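Local coordinates for protein mucus binding proteinn (PDB 4MT5) that probably binds mucin glycoproteins of gastrointestinal mucus at the bacterial cell surface, this chain being one repeat (repeat V) of a longer wall-anchored protein, at residues I93-E98 with V178-D183. Residues are numbered along the deposited sequence; the frame is centred on the assembly and turned at random.
Sequences IHYVDE and VVYVGD
Y95 and V178 sit abreast on neighbouring strands, their side chains pointing the same way. From CB, which meets H94 O and Y95 CD1 at 3.6 Å each, the V178 side chain sends CG2 out anti to its own carbonyl carbon. That branch ends between two side chains of the other strand, with V178 CG2 3.6 Å from I93 CG2 and 3.7 Å from Y95 CE1. I93 CG2 also lies over one face of the Y95 ring, offset toward the rim. Y95 CD1 meets the edge of the Y180 ring, in its plane, 3.9 Å from Y180 CE2. Beneath this cluster, strands 85-96 and 174-182 run parallel within the mixed beta-sheet of the Muc B2-like domain, consistent with a ubiquitin-like beta-grasp fold. V96 is gripped twice by the partner strand: V96 N donates to V178 O at 2.8 Å, and V96 O accepts from Y180 N. P150 and Q104 also pack against Y95, while Y180 OH bonds to P150 O. A serine at Y95 would probably open a gap beside V178 and take away the ring that I93 CG2 lies against. On the reverse face, V96 CG2 meets V179 CG2 at 3.8 Å.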
loop_
_atom_site.group_PDB
_atom_site.type_symbol
_atom_site.label_atom_id
_atom_site.label_comp_id
_atom_site.label_asym_id
_atom_site.label_seq_id
_atom_site.Cartn_x
_atom_site.Cartn_y
_atom_site.Cartn_z
ATOM N N ILE A 93 -1.862 -30.482 -9.178
ATOM C CA ILE A 93 -1.832 -31.927 -9.009
ATOM C C ILE A 93 -1.457 -32.596 -10.320
ATOM O O ILE A 93 -2.116 -32.386 -11.333
ATOM C CB ILE A 93 -3.190 -32.478 -8.571
ATOM C CG1 ILE A 93 -3.684 -31.740 -7.336
ATOM C CG2 ILE A 93 -3.056 -33.951 -8.239
ATOM C CD1 ILE A 93 -2.708 -31.836 -6.180
ATOM N N HIS A 94 -0.389 -33.388 -10.296
ATOM C CA HIS A 94 -0.016 -34.225 -11.441
ATOM C C HIS A 94 -0.516 -35.667 -11.257
ATOM O O HIS A 94 -0.363 -36.261 -10.186
ATOM C CB HIS A 94 1.504 -34.226 -11.666
ATOM C CG HIS A 94 2.075 -32.879 -11.992
ATOM N ND1 HIS A 94 1.663 -32.138 -13.079
ATOM C CD2 HIS A 94 3.038 -32.146 -11.378
ATOM C CE1 HIS A 94 2.341 -31.004 -13.117
ATOM N NE2 HIS A 94 3.178 -30.981 -12.093
ATOM N N TYR A 95 -1.115 -36.220 -12.304
ATOM C CA TYR A 95 -1.567 -37.604 -12.276
ATOM C C TYR A 95 -0.773 -38.464 -13.280
ATOM O O TYR A 95 -0.960 -38.346 -14.489
ATOM C CB TYR A 95 -3.071 -37.676 -12.577
ATOM C CG TYR A 95 -3.961 -36.865 -11.646
ATOM C CD1 TYR A 95 -4.271 -37.321 -10.369
ATOM C CD2 TYR A 95 -4.511 -35.652 -12.057
ATOM C CE1 TYR A 95 -5.099 -36.583 -9.521
ATOM C CE2 TYR A 95 -5.339 -34.907 -11.217
ATOM C CZ TYR A 95 -5.629 -35.380 -9.951
ATOM O OH TYR A 95 -6.445 -34.644 -9.119
ATOM N N VAL A 96 0.106 -39.335 -12.781
ATOM C CA VAL A 96 0.996 -40.105 -13.658
ATOM C C VAL A 96 0.908 -41.623 -13.485
ATOM O O VAL A 96 -0.061 -42.135 -12.928
ATOM C CB VAL A 96 2.465 -39.678 -13.473
ATOM C CG1 VAL A 96 2.642 -38.229 -13.870
ATOM C CG2 VAL A 96 2.905 -39.893 -12.037
ATOM N N ASP A 97 1.924 -42.332 -13.983
ATOM C CA ASP A 97 2.071 -43.783 -13.772
ATOM C C ASP A 97 3.497 -44.190 -13.351
ATOM O O ASP A 97 4.235 -43.392 -12.774
ATOM C CB ASP A 97 1.608 -44.578 -15.003
ATOM C CG ASP A 97 2.428 -44.276 -16.259
ATOM O OD1 ASP A 97 3.651 -44.020 -16.156
ATOM O OD2 ASP A 97 1.840 -44.319 -17.365
ATOM N N GLU A 98 3.884 -45.426 -13.653
ATOM C CA GLU A 98 5.202 -45.933 -13.269
ATOM C C GLU A 98 6.304 -45.263 -14.078
ATOM O O GLU A 98 7.412 -45.032 -13.579
ATOM C CB GLU A 98 5.271 -47.446 -13.476
ATOM C CG GLU A 98 4.068 -48.204 -12.943
ATOM C CD GLU A 98 4.024 -48.249 -11.428
ATOM O OE1 GLU A 98 4.995 -47.797 -10.778
ATOM O OE2 GLU A 98 3.015 -48.748 -10.888
ATOM N N VAL A 178 0.308 -37.468 -8.053
ATOM C CA VAL A 178 -0.384 -38.735 -7.802
ATOM C C VAL A 178 0.047 -39.815 -8.804
ATOM O O VAL A 178 -0.029 -39.607 -10.019
ATOM C CB VAL A 178 -1.912 -38.580 -7.899
ATOM C CG1 VAL A 178 -2.608 -39.772 -7.264
ATOM C CG2 VAL A 178 -2.350 -37.322 -7.228
ATOM N N VAL A 179 0.490 -40.967 -8.294
ATOM C CA VAL A 179 0.951 -42.064 -9.152
ATOM C C VAL A 179 -0.041 -43.223 -9.176
ATOM O O VAL A 179 -0.415 -43.763 -8.135
ATOM C CB VAL A 179 2.336 -42.607 -8.735
ATOM C CG1 VAL A 179 2.803 -43.644 -9.728
ATOM C CG2 VAL A 179 3.349 -41.488 -8.652
ATOM N N TYR A 180 -0.457 -43.593 -10.380
ATOM C CA TYR A 180 -1.397 -44.686 -10.577
ATOM C C TYR A 180 -0.667 -46.000 -10.852
ATOM O O TYR A 180 0.152 -46.084 -11.773
ATOM C CB TYR A 180 -2.335 -44.360 -11.740
ATOM C CG TYR A 180 -3.487 -43.445 -11.374
ATOM C CD1 TYR A 180 -4.783 -43.946 -11.238
ATOM C CD2 TYR A 180 -3.282 -42.081 -11.169
ATOM C CE1 TYR A 180 -5.842 -43.116 -10.908
ATOM C CE2 TYR A 180 -4.340 -41.239 -10.831
ATOM C CZ TYR A 180 -5.615 -41.763 -10.704
ATOM O OH TYR A 180 -6.666 -40.939 -10.374
ATOM N N VAL A 181 -0.962 -47.022 -10.049
ATOM C CA VAL A 181 -0.363 -48.346 -10.229
ATOM C C VAL A 181 -1.286 -49.247 -11.047
ATOM O O VAL A 181 -2.479 -49.338 -10.773
ATOM C CB VAL A 181 -0.039 -49.017 -8.872
ATOM C CG1 VAL A 181 0.331 -50.471 -9.070
ATOM C CG2 VAL A 181 1.081 -48.260 -8.152
ATOM N N GLY A 182 -0.731 -49.898 -12.063
ATOM C CA GLY A 182 -1.501 -50.818 -12.883
ATOM C C GLY A 182 -2.025 -52.027 -12.121
ATOM O O GLY A 182 -1.331 -52.592 -11.272
ATOM N N ASP A 183 -3.254 -52.430 -12.430
ATOM C CA ASP A 183 -3.878 -53.567 -11.752
ATOM C C ASP A 183 -3.229 -54.911 -12.126
ATOM O O ASP A 183 -3.290 -55.340 -13.282
ATOM C CB ASP A 183 -5.400 -53.581 -11.989
ATOM C CG ASP A 183 -6.133 -52.488 -11.193
ATOM O OD1 ASP A 183 -5.572 -52.007 -10.175
ATOM O OD2 ASP A 183 -7.270 -52.115 -11.579
#